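Local coordinates for protein transcarboxylase 5S subunit (Propionibacterium freudenreichii subsp. shermanii, PDB 1RQB) that transfers a carboxyl group from the biotin of the 1.3S subunit to pyruvate, forming oxaloacetate with the help of a cobalt ion, at residues 44-49 against 87-92. Residues are numbered along the deposited sequence; the frame is centred on the assembly and turned at random.
Sequences MAMEDM and LRTFRK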
HETATM    1  N   MSE A  44      10.438 -12.723 -14.145  1.00 14.02           N
HETATM    2  CA  MSE A  44       9.703 -13.927 -13.729  1.00 17.23           C
HETATM    3  C   MSE A  44       9.839 -15.065 -14.744  1.00 17.74           C
HETATM    4  O   MSE A  44       9.497 -14.917 -15.915  1.00 17.17           O
HETATM    5  CB  MSE A  44       8.221 -13.636 -13.540  1.00 19.25           C
HETATM    6  CG  MSE A  44       7.460 -14.883 -13.185  1.00 22.26           C
HETATM    7 SE   MSE A  44       7.417 -15.084 -11.287  1.00 43.95          SE
HETATM    8  CE  MSE A  44       5.873 -14.094 -11.054  1.00 17.27           C
ATOM      9  N   ALA A  45      10.281 -16.220 -14.260  1.00 15.47           N
ATOM     10  CA  ALA A  45      10.464 -17.402 -15.117  1.00 15.27           C
ATOM     11  C   ALA A  45       9.132 -18.140 -15.269  1.00 17.22           C
ATOM     12  O   ALA A  45       8.350 -18.243 -14.325  1.00 15.14           O
ATOM     13  CB  ALA A  45      11.505 -18.328 -14.508  1.00 17.25           C
HETATM   14  N   MSE A  46       8.906 -18.683 -16.460  1.00 16.23           N
HETATM   15  CA  MSE A  46       7.667 -19.414 -16.758  1.00 21.04           C
HETATM   16  C   MSE A  46       7.474 -20.550 -15.751  1.00 20.09           C
HETATM   17  O   MSE A  46       6.356 -20.814 -15.312  1.00 17.75           O
HETATM   18  CB  MSE A  46       7.716 -19.974 -18.187  1.00 25.43           C
HETATM   19  CG  MSE A  46       6.419 -20.633 -18.611  1.00 29.22           C
HETATM   20 SE   MSE A  46       4.920 -19.357 -18.489  1.00 43.89          SE
HETATM   21  CE  MSE A  46       3.827 -20.077 -19.928  1.00 28.57           C
ATOM     22  N   GLU A  47       8.570 -21.203 -15.364  1.00 17.04           N
ATOM     23  CA  GLU A  47       8.516 -22.318 -14.407  1.00 15.93           C
ATOM     24  C   GLU A  47       7.872 -21.877 -13.090  1.00 17.66           C
ATOM     25  O   GLU A  47       7.225 -22.670 -12.409  1.00 15.72           O
ATOM     26  CB  GLU A  47       9.938 -22.848 -14.130  1.00 19.60           C
ATOM     27  CG  GLU A  47      10.904 -21.791 -13.594  1.00 26.97           C
ATOM     28  CD  GLU A  47      12.367 -22.238 -13.578  0.50 27.97           C
ATOM     29  OE1 GLU A  47      12.890 -22.617 -14.652  0.50 28.02           O
ATOM     30  OE2 GLU A  47      12.996 -22.191 -12.493  0.50 23.94           O
ATOM     31  N   ASP A  48       8.031 -20.606 -12.739  1.00 16.05           N
ATOM     32  CA  ASP A  48       7.501 -20.094 -11.467  1.00 16.31           C
ATOM     33  C   ASP A  48       6.058 -19.599 -11.601  1.00 17.89           C
ATOM     34  O   ASP A  48       5.442 -19.233 -10.600  1.00 20.81           O
ATOM     35  CB  ASP A  48       8.390 -18.950 -10.950  1.00 16.30           C
ATOM     36  CG  ASP A  48       9.733 -19.444 -10.395  1.00 21.26           C
ATOM     37  OD1 ASP A  48       9.768 -20.541  -9.804  1.00 20.28           O
ATOM     38  OD2 ASP A  48      10.754 -18.730 -10.525  1.00 17.80           O
HETATM   39  N   MSE A  49       5.498 -19.603 -12.806  1.00 16.39           N
HETATM   40  CA  MSE A  49       4.132 -19.092 -13.003  1.00 18.18           C
HETATM   41  C   MSE A  49       3.117 -20.183 -13.356  1.00 19.26           C
HETATM   42  O   MSE A  49       1.966 -20.111 -12.928  1.00 17.52           O
HETATM   43  CB  MSE A  49       4.096 -18.056 -14.139  1.00 18.22           C
HETATM   44  CG  MSE A  49       4.895 -16.792 -13.913  1.00 24.23           C
HETATM   45 SE   MSE A  49       4.596 -15.481 -15.361  1.00 32.64          SE
HETATM   46  CE  MSE A  49       5.981 -16.041 -16.598  1.00 24.95           C
ATOM     47  N   LEU A  87       3.224 -17.897 -24.757  1.00 11.25           N
ATOM     48  CA  LEU A  87       1.833 -17.576 -25.110  1.00 11.89           C
ATOM     49  C   LEU A  87       1.055 -18.869 -25.365  1.00 13.73           C
ATOM     50  O   LEU A  87      -0.063 -19.032 -24.882  1.00 13.31           O
ATOM     51  CB  LEU A  87       1.777 -16.683 -26.357  1.00 10.28           C
ATOM     52  CG  LEU A  87       0.387 -16.421 -26.958  1.00 16.28           C
ATOM     53  CD1 LEU A  87      -0.557 -15.852 -25.895  1.00 18.05           C
ATOM     54  CD2 LEU A  87       0.521 -15.455 -28.123  1.00 15.25           C
ATOM     55  N   ARG A  88       1.632 -19.790 -26.134  1.00 14.01           N
ATOM     56  CA  ARG A  88       0.934 -21.055 -26.400  1.00 15.09           C
ATOM     57  C   ARG A  88       0.652 -21.812 -25.101  1.00 14.14           C
ATOM     58  O   ARG A  88      -0.423 -22.385 -24.924  1.00 14.83           O
ATOM     59  CB  ARG A  88       1.740 -21.936 -27.364  1.00 16.51           C
ATOM     60  CG  ARG A  88       1.596 -21.476 -28.806  1.00 22.46           C
ATOM     61  CD  ARG A  88       2.303 -22.397 -29.787  1.00 25.49           C
ATOM     62  NE  ARG A  88       3.752 -22.244 -29.788  1.00 29.92           N
ATOM     63  CZ  ARG A  88       4.404 -21.459 -30.641  1.00 29.02           C
ATOM     64  NH1 ARG A  88       3.732 -20.766 -31.548  1.00 27.77           N
ATOM     65  NH2 ARG A  88       5.725 -21.368 -30.593  1.00 30.61           N
ATOM     66  N   THR A  89       1.619 -21.808 -24.194  1.00 14.52           N
ATOM     67  CA  THR A  89       1.462 -22.519 -22.917  1.00 14.43           C
ATOM     68  C   THR A  89       0.340 -21.880 -22.096  1.00 17.18           C
ATOM     69  O   THR A  89      -0.506 -22.583 -21.545  1.00 13.59           O
ATOM     70  CB  THR A  89       2.775 -22.507 -22.109  1.00 17.99           C
ATOM     71  OG1 THR A  89       3.784 -23.197 -22.853  1.00 19.17           O
ATOM     72  CG2 THR A  89       2.588 -23.215 -20.774  1.00 19.03           C
ATOM     73  N   PHE A  90       0.318 -20.553 -22.026  1.00 16.57           N
ATOM     74  CA  PHE A  90      -0.732 -19.863 -21.262  1.00 15.69           C
ATOM     75  C   PHE A  90      -2.106 -20.168 -21.860  1.00 15.83           C
ATOM     76  O   PHE A  90      -3.081 -20.352 -21.132  1.00 13.59           O
ATOM     77  CB  PHE A  90      -0.498 -18.352 -21.279  1.00 14.55           C
ATOM     78  CG  PHE A  90       0.534 -17.877 -20.278  1.00 17.37           C
ATOM     79  CD1 PHE A  90       1.297 -16.741 -20.539  1.00 17.51           C
ATOM     80  CD2 PHE A  90       0.720 -18.537 -19.071  1.00 19.56           C
ATOM     81  CE1 PHE A  90       2.236 -16.266 -19.603  1.00 18.29           C
ATOM     82  CE2 PHE A  90       1.658 -18.068 -18.128  1.00 22.34           C
ATOM     83  CZ  PHE A  90       2.414 -16.929 -18.405  1.00 19.51           C
ATOM     84  N   ARG A  91      -2.185 -20.223 -23.188  1.00 12.09           N
ATOM     85  CA  ARG A  91      -3.466 -20.481 -23.862  1.00 11.25           C
ATOM     86  C   ARG A  91      -3.983 -21.870 -23.480  1.00 12.96           C
ATOM     87  O   ARG A  91      -5.179 -22.072 -23.281  1.00 15.13           O
ATOM     88  CB  ARG A  91      -3.277 -20.426 -25.382  1.00 13.79           C
ATOM     89  CG  ARG A  91      -4.513 -20.755 -26.225  1.00 14.73           C
ATOM     90  CD  ARG A  91      -5.637 -19.730 -26.095  1.00 15.45           C
ATOM     91  NE  ARG A  91      -6.298 -19.694 -24.793  1.00 16.34           N
ATOM     92  CZ  ARG A  91      -7.144 -18.730 -24.433  1.00 14.89           C
ATOM     93  NH1 ARG A  91      -7.405 -17.737 -25.274  1.00 12.46           N
ATOM     94  NH2 ARG A  91      -7.755 -18.774 -23.255  1.00 10.36           N
ATOM     95  N   LYS A  92      -3.062 -22.818 -23.384  1.00 14.92           N
ATOM     96  CA  LYS A  92      -3.391 -24.215 -23.067  1.00 15.56           C
ATOM     97  C   LYS A  92      -3.742 -24.396 -21.587  1.00 19.13           C
ATOM     98  O   LYS A  92      -4.673 -25.128 -21.254  1.00 16.41           O
ATOM     99  CB  LYS A  92      -2.198 -25.103 -23.434  1.00 21.01           C
ATOM    100  CG  LYS A  92      -2.334 -26.552 -23.019  1.00 29.51           C
ATOM    101  CD  LYS A  92      -1.120 -27.371 -23.457  1.00 33.80           C
ATOM    102  CE  LYS A  92       0.195 -26.790 -22.930  1.00 38.93           C
ATOM    103  NZ  LYS A  92       0.203 -26.567 -21.452  1.00 42.14           N
TER
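M46 swings its CG away from the backbone nitrogen (chi1 -175°) and then bends at chi2, bringing its methyl end to F90, whose own CG, anti to the carbonyl carbon, carries the ring from helix 83-93 toward the 44-49 loop. M46 is a selenomethionine, and its CE sits over one face of the phenyl ring in a CH-pi contact, 3.6 Å from the F90 ring centroid and displaced toward the rim. Its SE approaches the same ring obliquely, with CZ and CE2 of F90 both 3.5 Å away. The same methyl also meets T89 tip to tip, M46 CE closing tightly to 3.4 Å from T89 CB and lying near CG2 as well; the T89 hydroxyl is bonded back to E85 O within the helix. M49, also a selenomethionine, takes the ring's edge, its SE near the ring plane and 4.0 Å from F90 CZ. Were F90 an alanine, both selenomethionines would probably lose the ring they pack on, leaving a gap between loop and helix. L32 of helix 31-39 touches both F90 and M49, and M49 also neighbours the substrate-binding H36. The arrangement is two Met-aromatic contacts on one phenyl ring, M46 with its methyl over a face and its selenium oblique, M49 at the edge, joining the loop before helix 53-58 to an outer helix of the pyruvate carboxyltransferase TIM barrel.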